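Non-structural protein 3 (Porcine deltacoronavirus, PDB 6LN0) is a multidomain coronavirus protein that joins a macro domain, which probably binds ADP-ribose, to a papain-like protease that probably cleaves the viral polyprotein. Local coordinates at residues 1-9 / 111-119; 66-74 / 84-92. All blocks are in the same frame, centred on the assembly; numbering follows the deposited sequence.

Contact 1. Residues 1-9 / 111-119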
loop_
_atom_site.group_PDB
_atom_site.type_symbol
_atom_site.label_atom_id
_atom_site.label_comp_id
_atom_site.label_asym_id
_atom_site.label_seq_id
_atom_site.Cartn_x
_atom_site.Cartn_y
_atom_site.Cartn_z
ATOM N N LEU A 1 -11.057 -0.240 44.894
ATOM C CA LEU A 1 -10.981 1.114 45.428
ATOM C C LEU A 1 -9.882 1.469 46.451
ATOM O O LEU A 1 -9.791 2.631 46.811
ATOM C CB LEU A 1 -12.333 1.467 46.037
ATOM C CG LEU A 1 -13.506 0.977 45.192
ATOM C CD1 LEU A 1 -14.828 1.018 45.977
ATOM C CD2 LEU A 1 -13.582 1.787 43.891
ATOM N N PRO A 2 -9.083 0.529 46.963
ATOM C CA PRO A 2 -8.101 0.907 47.999
ATOM C C PRO A 2 -7.117 1.931 47.469
ATOM O O PRO A 2 -6.593 1.789 46.355
ATOM C CB PRO A 2 -7.389 -0.412 48.334
ATOM C CG PRO A 2 -8.273 -1.445 47.835
ATOM C CD PRO A 2 -8.923 -0.892 46.622
ATOM N N PRO A 3 -6.809 2.954 48.266
ATOM C CA PRO A 3 -5.982 4.053 47.756
ATOM C C PRO A 3 -4.583 3.633 47.358
ATOM O O PRO A 3 -3.990 4.278 46.494
ATOM C CB PRO A 3 -5.968 5.050 48.926
ATOM C CG PRO A 3 -6.221 4.226 50.133
ATOM C CD PRO A 3 -7.141 3.116 49.693
ATOM N N GLU A 4 -4.020 2.583 47.945
ATOM C CA GLU A 4 -2.654 2.238 47.558
ATOM C C GLU A 4 -2.580 1.578 46.190
ATOM O O GLU A 4 -1.475 1.443 45.652
ATOM C CB GLU A 4 -2.000 1.332 48.612
ATOM C CG GLU A 4 -2.648 -0.029 48.814
ATOM C CD GLU A 4 -3.861 0.036 49.728
ATOM O OE1 GLU A 4 -4.368 -1.036 50.148
ATOM O OE2 GLU A 4 -4.300 1.167 50.031
ATOM N N ALA A 5 -3.719 1.184 45.608
ATOM C CA ALA A 5 -3.758 0.483 44.329
ATOM C C ALA A 5 -3.864 1.423 43.129
ATOM O O ALA A 5 -3.816 0.955 41.981
ATOM C CB ALA A 5 -4.934 -0.502 44.312
ATOM N N ILE A 6 -4.008 2.722 43.363
ATOM C CA ILE A 6 -4.307 3.663 42.293
ATOM C C ILE A 6 -3.024 4.036 41.562
ATOM O O ILE A 6 -1.984 4.302 42.180
ATOM C CB ILE A 6 -5.019 4.903 42.860
ATOM C CG1 ILE A 6 -5.278 5.916 41.752
ATOM C CG2 ILE A 6 -4.188 5.560 43.964
ATOM C CD1 ILE A 6 -6.027 5.405 40.628
ATOM N N LYS A 7 -3.075 4.015 40.230
ATOM C CA LYS A 7 -2.011 4.570 39.402
ATOM C C LYS A 7 -2.630 5.493 38.364
ATOM O O LYS A 7 -3.673 5.177 37.787
ATOM C CB LYS A 7 -1.190 3.476 38.722
ATOM C CG LYS A 7 -0.539 2.530 39.690
ATOM C CD LYS A 7 -0.850 1.098 39.339
ATOM C CE LYS A 7 -0.257 0.152 40.392
ATOM N NZ LYS A 7 1.189 -0.130 40.130
ATOM N N GLN A 8 -2.004 6.645 38.147
ATOM C CA GLN A 8 -2.560 7.612 37.213
ATOM C C GLN A 8 -2.519 7.051 35.795
ATOM O O GLN A 8 -1.626 6.271 35.455
ATOM C CB GLN A 8 -1.801 8.939 37.277
ATOM C CG GLN A 8 -1.930 9.674 38.614
ATOM C CD GLN A 8 -0.603 9.776 39.355
ATOM O OE1 GLN A 8 0.446 9.401 38.826
ATOM N NE2 GLN A 8 -0.646 10.280 40.586
ATOM N N PRO A 9 -3.513 7.405 34.964
ATOM C CA PRO A 9 -3.575 6.911 33.582
ATOM C C PRO A 9 -2.252 6.818 32.833
ATOM O O PRO A 9 -1.329 7.609 33.048
ATOM C CB PRO A 9 -4.517 7.922 32.920
ATOM C CG PRO A 9 -5.533 8.201 34.015
ATOM C CD PRO A 9 -4.784 8.047 35.357
ATOM N N LEU A 111 -12.877 -3.766 34.822
ATOM C CA LEU A 111 -11.859 -2.783 34.457
ATOM C C LEU A 111 -12.509 -1.406 34.489
ATOM O O LEU A 111 -12.969 -0.883 33.472
ATOM C CB LEU A 111 -11.260 -3.111 33.100
ATOM C CG LEU A 111 -10.650 -4.512 33.052
ATOM C CD1 LEU A 111 -10.952 -5.200 31.734
ATOM C CD2 LEU A 111 -9.147 -4.456 33.318
ATOM N N THR A 112 -12.558 -0.826 35.686
ATOM C CA THR A 112 -13.301 0.395 35.932
ATOM C C THR A 112 -12.457 1.504 36.527
ATOM O O THR A 112 -12.860 2.669 36.452
ATOM C CB THR A 112 -14.479 0.116 36.878
ATOM O OG1 THR A 112 -13.972 -0.266 38.167
ATOM C CG2 THR A 112 -15.339 -0.998 36.324
ATOM N N GLU A 113 -11.309 1.185 37.099
ATOM C CA GLU A 113 -10.486 2.111 37.855
ATOM C C GLU A 113 -9.051 1.992 37.376
ATOM O O GLU A 113 -8.662 0.964 36.820
ATOM C CB GLU A 113 -10.567 1.803 39.358
ATOM C CG GLU A 113 -11.972 1.551 39.865
ATOM C CD GLU A 113 -12.781 2.832 39.974
ATOM O OE1 GLU A 113 -13.957 2.845 39.521
ATOM O OE2 GLU A 113 -12.231 3.826 40.513
ATOM N N PRO A 114 -8.250 3.016 37.550
ATOM C CA PRO A 114 -6.875 2.929 37.040
ATOM C C PRO A 114 -5.949 2.233 38.029
ATOM O O PRO A 114 -5.318 2.855 38.889
ATOM C CB PRO A 114 -6.508 4.395 36.786
ATOM C CG PRO A 114 -7.350 5.144 37.761
ATOM C CD PRO A 114 -8.593 4.367 38.026
ATOM N N ALA A 115 -5.901 0.908 37.893
ATOM C CA ALA A 115 -5.144 0.019 38.760
ATOM C C ALA A 115 -4.498 -1.051 37.896
ATOM O O ALA A 115 -4.811 -1.190 36.708
ATOM C CB ALA A 115 -6.036 -0.638 39.823
ATOM N N HIS A 116 -3.604 -1.827 38.509
ATOM C CA HIS A 116 -2.981 -2.963 37.844
ATOM C C HIS A 116 -3.820 -4.209 38.097
ATOM O O HIS A 116 -3.888 -4.705 39.224
ATOM C CB HIS A 116 -1.553 -3.195 38.320
ATOM C CG HIS A 116 -1.009 -4.520 37.888
ATOM N ND1 HIS A 116 -0.538 -5.465 38.776
ATOM C CD2 HIS A 116 -0.912 -5.080 36.656
ATOM C CE1 HIS A 116 -0.145 -6.535 38.108
ATOM N NE2 HIS A 116 -0.361 -6.329 36.821
ATOM N N TYR A 117 -4.421 -4.737 37.046
ATOM C CA TYR A 117 -5.305 -5.884 37.140
ATOM C C TYR A 117 -4.561 -7.161 36.778
ATOM O O TYR A 117 -3.740 -7.180 35.855
ATOM C CB TYR A 117 -6.499 -5.705 36.211
ATOM C CG TYR A 117 -7.448 -4.622 36.649
ATOM C CD1 TYR A 117 -8.488 -4.903 37.530
ATOM C CD2 TYR A 117 -7.324 -3.326 36.176
ATOM C CE1 TYR A 117 -9.373 -3.921 37.940
ATOM C CE2 TYR A 117 -8.206 -2.336 36.584
ATOM C CZ TYR A 117 -9.226 -2.638 37.462
ATOM O OH TYR A 117 -10.113 -1.666 37.864
ATOM N N VAL A 118 -4.860 -8.230 37.507
ATOM C CA VAL A 118 -4.365 -9.559 37.193
ATOM C C VAL A 118 -5.590 -10.421 36.982
ATOM O O VAL A 118 -6.419 -10.557 37.890
ATOM C CB VAL A 118 -3.463 -10.115 38.302
ATOM C CG1 VAL A 118 -2.996 -11.487 37.961
ATOM C CG2 VAL A 118 -2.277 -9.195 38.507
ATOM N N ILE A 119 -5.743 -10.955 35.778
ATOM C CA ILE A 119 -7.008 -11.596 35.447
ATOM C C ILE A 119 -6.763 -12.996 34.892
ATOM O O ILE A 119 -6.178 -13.150 33.809
ATOM C CB ILE A 119 -7.821 -10.742 34.457
ATOM C CG1 ILE A 119 -7.802 -9.271 34.869
ATOM C CG2 ILE A 119 -9.252 -11.215 34.384
ATOM C CD1 ILE A 119 -8.906 -8.446 34.242
#

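Contact 2. Residues 66-74 / 84-92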
loop_
_atom_site.group_PDB
_atom_site.type_symbol
_atom_site.label_atom_id
_atom_site.label_comp_id
_atom_site.label_asym_id
_atom_site.label_seq_id
_atom_site.Cartn_x
_atom_site.Cartn_y
_atom_site.Cartn_z
ATOM N N PRO A 66 -24.459 -15.336 49.502
ATOM C CA PRO A 66 -24.584 -15.213 48.045
ATOM C C PRO A 66 -24.346 -13.778 47.598
ATOM O O PRO A 66 -24.805 -12.824 48.230
ATOM C CB PRO A 66 -26.032 -15.648 47.784
ATOM C CG PRO A 66 -26.762 -15.125 48.941
ATOM C CD PRO A 66 -25.804 -15.204 50.119
ATOM N N ILE A 67 -23.593 -13.623 46.504
ATOM C CA ILE A 67 -23.322 -12.311 45.916
ATOM C C ILE A 67 -24.030 -12.205 44.577
ATOM O O ILE A 67 -23.944 -13.112 43.736
ATOM C CB ILE A 67 -21.817 -12.028 45.749
ATOM C CG1 ILE A 67 -21.142 -13.056 44.838
ATOM C CG2 ILE A 67 -21.142 -11.928 47.098
ATOM C CD1 ILE A 67 -19.817 -12.563 44.257
ATOM N N SER A 68 -24.701 -11.074 44.371
ATOM C CA SER A 68 -25.400 -10.763 43.132
ATOM C C SER A 68 -24.517 -10.011 42.129
ATOM O O SER A 68 -24.485 -10.354 40.939
ATOM C CB SER A 68 -26.648 -9.949 43.460
ATOM O OG SER A 68 -26.907 -9.037 42.416
ATOM N N GLY A 69 -23.810 -8.976 42.579
ATOM C CA GLY A 69 -22.897 -8.262 41.716
ATOM C C GLY A 69 -21.478 -8.436 42.201
ATOM O O GLY A 69 -21.229 -9.134 43.194
ATOM N N PRO A 70 -20.521 -7.790 41.526
ATOM C CA PRO A 70 -19.113 -7.928 41.924
ATOM C C PRO A 70 -18.889 -7.444 43.344
ATOM O O PRO A 70 -19.521 -6.492 43.799
ATOM C CB PRO A 70 -18.355 -7.048 40.921
ATOM C CG PRO A 70 -19.356 -6.735 39.836
ATOM C CD PRO A 70 -20.702 -6.760 40.494
ATOM N N LEU A 71 -17.980 -8.121 44.041
ATOM C CA LEU A 71 -17.641 -7.819 45.420
ATOM C C LEU A 71 -16.151 -7.523 45.521
ATOM O O LEU A 71 -15.330 -8.262 44.967
ATOM C CB LEU A 71 -18.019 -8.992 46.325
ATOM C CG LEU A 71 -17.228 -9.151 47.626
ATOM C CD1 LEU A 71 -17.588 -8.007 48.536
ATOM C CD2 LEU A 71 -17.526 -10.497 48.302
ATOM N N THR A 72 -15.794 -6.451 46.218
ATOM C CA THR A 72 -14.385 -6.212 46.496
ATOM C C THR A 72 -14.054 -6.664 47.904
ATOM O O THR A 72 -14.832 -6.475 48.835
ATOM C CB THR A 72 -13.970 -4.747 46.336
ATOM O OG1 THR A 72 -14.342 -4.293 45.040
ATOM C CG2 THR A 72 -12.459 -4.639 46.464
ATOM N N THR A 73 -12.873 -7.230 48.052
ATOM C CA THR A 73 -12.432 -7.824 49.285
ATOM C C THR A 73 -10.972 -7.463 49.494
ATOM O O THR A 73 -10.224 -7.274 48.527
ATOM C CB THR A 73 -12.651 -9.337 49.193
ATOM O OG1 THR A 73 -14.019 -9.627 49.496
ATOM C CG2 THR A 73 -11.815 -10.064 50.121
ATOM N N ASP A 74 -10.580 -7.327 50.759
ATOM C CA ASP A 74 -9.174 -7.210 51.098
ATOM C C ASP A 74 -8.440 -8.472 50.651
ATOM O O ASP A 74 -9.042 -9.503 50.386
ATOM C CB ASP A 74 -9.034 -6.985 52.607
ATOM C CG ASP A 74 -7.649 -6.544 53.017
ATOM O OD1 ASP A 74 -6.721 -7.369 52.962
ATOM O OD2 ASP A 74 -7.481 -5.377 53.423
ATOM N N ALA A 84 -3.275 -5.850 46.492
ATOM C CA ALA A 84 -3.959 -4.856 47.309
ATOM C C ALA A 84 -5.352 -5.321 47.685
ATOM O O ALA A 84 -5.820 -5.047 48.793
ATOM C CB ALA A 84 -4.034 -3.514 46.583
ATOM N N CYS A 85 -6.037 -6.011 46.776
ATOM C CA CYS A 85 -7.380 -6.491 47.066
ATOM C C CYS A 85 -7.771 -7.544 46.036
ATOM O O CYS A 85 -7.063 -7.778 45.052
ATOM C CB CYS A 85 -8.378 -5.337 47.078
ATOM S SG CYS A 85 -8.434 -4.482 45.493
ATOM N N ILE A 86 -8.925 -8.167 46.281
ATOM C CA ILE A 86 -9.453 -9.262 45.481
ATOM C C ILE A 86 -10.844 -8.872 45.010
ATOM O O ILE A 86 -11.685 -8.474 45.816
ATOM C CB ILE A 86 -9.497 -10.579 46.279
ATOM C CG1 ILE A 86 -8.080 -11.077 46.544
ATOM C CG2 ILE A 86 -10.302 -11.658 45.550
ATOM C CD1 ILE A 86 -7.975 -12.069 47.694
ATOM N N LEU A 87 -11.085 -8.999 43.713
ATOM C CA LEU A 87 -12.358 -8.631 43.120
ATOM C C LEU A 87 -13.037 -9.900 42.625
ATOM O O LEU A 87 -12.402 -10.719 41.954
ATOM C CB LEU A 87 -12.128 -7.621 41.985
ATOM C CG LEU A 87 -13.277 -7.093 41.135
ATOM C CD1 LEU A 87 -14.400 -6.580 41.989
ATOM C CD2 LEU A 87 -12.762 -5.995 40.178
ATOM N N HIS A 88 -14.305 -10.074 42.971
ATOM C CA HIS A 88 -15.038 -11.296 42.670
ATOM C C HIS A 88 -16.096 -10.995 41.631
ATOM O O HIS A 88 -16.906 -10.086 41.825
ATOM C CB HIS A 88 -15.727 -11.887 43.912
ATOM C CG HIS A 88 -14.796 -12.163 45.043
ATOM N ND1 HIS A 88 -14.251 -11.162 45.816
ATOM C CD2 HIS A 88 -14.303 -13.329 45.530
ATOM C CE1 HIS A 88 -13.466 -11.701 46.737
ATOM N NE2 HIS A 88 -13.473 -13.013 46.580
ATOM N N VAL A 89 -16.124 -11.795 40.565
ATOM C CA VAL A 89 -17.149 -11.691 39.538
ATOM C C VAL A 89 -17.564 -13.081 39.080
ATOM O O VAL A 89 -16.754 -14.012 39.038
ATOM C CB VAL A 89 -16.656 -10.855 38.352
ATOM C CG1 VAL A 89 -16.657 -9.408 38.752
ATOM C CG2 VAL A 89 -15.261 -11.308 37.961
ATOM N N VAL A 90 -18.836 -13.203 38.711
ATOM C CA VAL A 90 -19.435 -14.478 38.323
ATOM C C VAL A 90 -19.441 -14.592 36.801
ATOM O O VAL A 90 -20.289 -13.970 36.139
ATOM C CB VAL A 90 -20.853 -14.609 38.901
ATOM C CG1 VAL A 90 -21.429 -15.977 38.605
ATOM C CG2 VAL A 90 -20.823 -14.349 40.396
ATOM N N PRO A 91 -18.522 -15.346 36.202
ATOM C CA PRO A 91 -18.553 -15.519 34.757
ATOM C C PRO A 91 -19.872 -16.156 34.329
ATOM O O PRO A 91 -20.501 -16.888 35.110
ATOM C CB PRO A 91 -17.369 -16.451 34.477
ATOM C CG PRO A 91 -16.494 -16.355 35.687
ATOM C CD PRO A 91 -17.411 -16.088 36.830
ATOM N N PRO A 92 -20.320 -15.884 33.111
ATOM C CA PRO A 92 -21.413 -16.683 32.557
ATOM C C PRO A 92 -20.901 -18.083 32.268
ATOM O O PRO A 92 -19.709 -18.295 32.019
ATOM C CB PRO A 92 -21.771 -15.940 31.268
ATOM C CG PRO A 92 -20.460 -15.370 30.840
ATOM C CD PRO A 92 -19.758 -14.961 32.110
#

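Contact 1. Residues 1-9 / 111-119
The backbones of Lys-7 and Pro-114 are joined by one hydrogen bond, from Lys-7 N to Pro-114 O, 2.9 Å long and almost straight at the hydrogen (178°). Pro-114 is the centre of an inverse gamma turn, and this bond takes up the carbonyl that the turn presents to the N-terminal arm. Residues 5-7 run beside 114-116 without pairing as strands, and the CA atoms of Ile-6 and Ala-115 are 5.1 Å apart. Side chains fill in around the bond. The proline ring lies alongside the Ile-6 side chain, both pointing the same way, with CG1 of Ile-6 anti to its own backbone N (chi1 178°); how closely CD1 approaches the ring is doubtful in the model. Two residues after Lys-7, Pro-9 CD meets Pro-114 CB at 4.3 Å. Ala-115 CB sits 3.5 Å from Ala-5 O. Lys-7 runs beside His-116, Lys-7 CE lying 4.1 Å from His-116 CB, while its ammonium continues to a salt bridge with Asp-27. The imidazole of His-116 leads away from the arm, hydrogen-bonded to Ser-29 and Thr-150 on the two flanking strands. At the far end, Leu-1 CD2 rests 4.1 Å from Glu-113 CD. A single backbone bond and a few van der Waals contacts thus lay the arm against the entry to strand 117-120 of the macro domain sheet, with the lysine charge probably neutralised by the aspartate.

Contact 2. Residues 66-74 / 84-92
His-88 and Leu-71 meet through two side chains set by their first torsions: CG of His-88 stands beside its backbone N (chi1 -56°), whereas CG of Leu-71 is anti to its own N (chi1 154°). The ring and the leucine therefore lie side by side, pointing the same way, with Leu-71 CG 4.0 Å from His-88 ND1. His-88 ND1 donates to Leu-71 O at 3.2 Å. The acceptor lies in the plane of the ring, but ND1 comes from above the carbonyl plane, 48° out of it and not on a lone pair. His-88 N donates to Leu-71 O at 2.9 Å, approaching in the carbonyl plane. One carbonyl is thus gripped by both the backbone and the side chain of a single residue.

The backbone bond returns from Leu-71 N to His-88 O, completing an antiparallel hydrogen-bonded pair. Thr-73 and Ile-86 form the next such pair, in which Ile-86 N reaches Thr-73 O at 2.7 Å. Thr-73 shares the histidine's face of the sheet, and both Thr-73 CB and Thr-73 OG1 come to 3.5 Å from His-88 CE1. On the reverse face Thr-72 crosses Leu-87, with Thr-72 OG1 3.8 Å from Leu-87 CD1. Ahead of strand 71-74, Pro-70 CB packs on Val-89 CG1 at 3.6 Å, and the Ile-67 side chain crosses that of His-88 at about a right angle.

His-88 NE2 is bonded to Tyr-57 OH of helix 55-64, which lies over this face. With ND1 as donor to a carbonyl and NE2 also engaged, the ring is held at both nitrogens and its rotation fixed, so that one histidine ties the edge strand of the macro domain sheet to its antiparallel neighbour and to helix 55-64.

From the N terminus the chain lays its first residues along the macro domain before entering strand 10-17, one edge of the six-stranded sheet. Contact 1 closes a loop of about a hundred residues, fastening that arm to the approach to strand 117-120 in the sheet's interior. Contact 2 is nested inside this loop: it closes a short hairpin in which strand 71-74, the opposite edge, pairs with strand 83-89. The two centres lie about 15 Å apart, and the arm of contact 1 also touches contact 2, since Pro-2 packs on Cys-85 and Ala-5 on Ala-84. Strand 29-34 lies between strands 83-89 and 117-120, so both contacts build on one sheet.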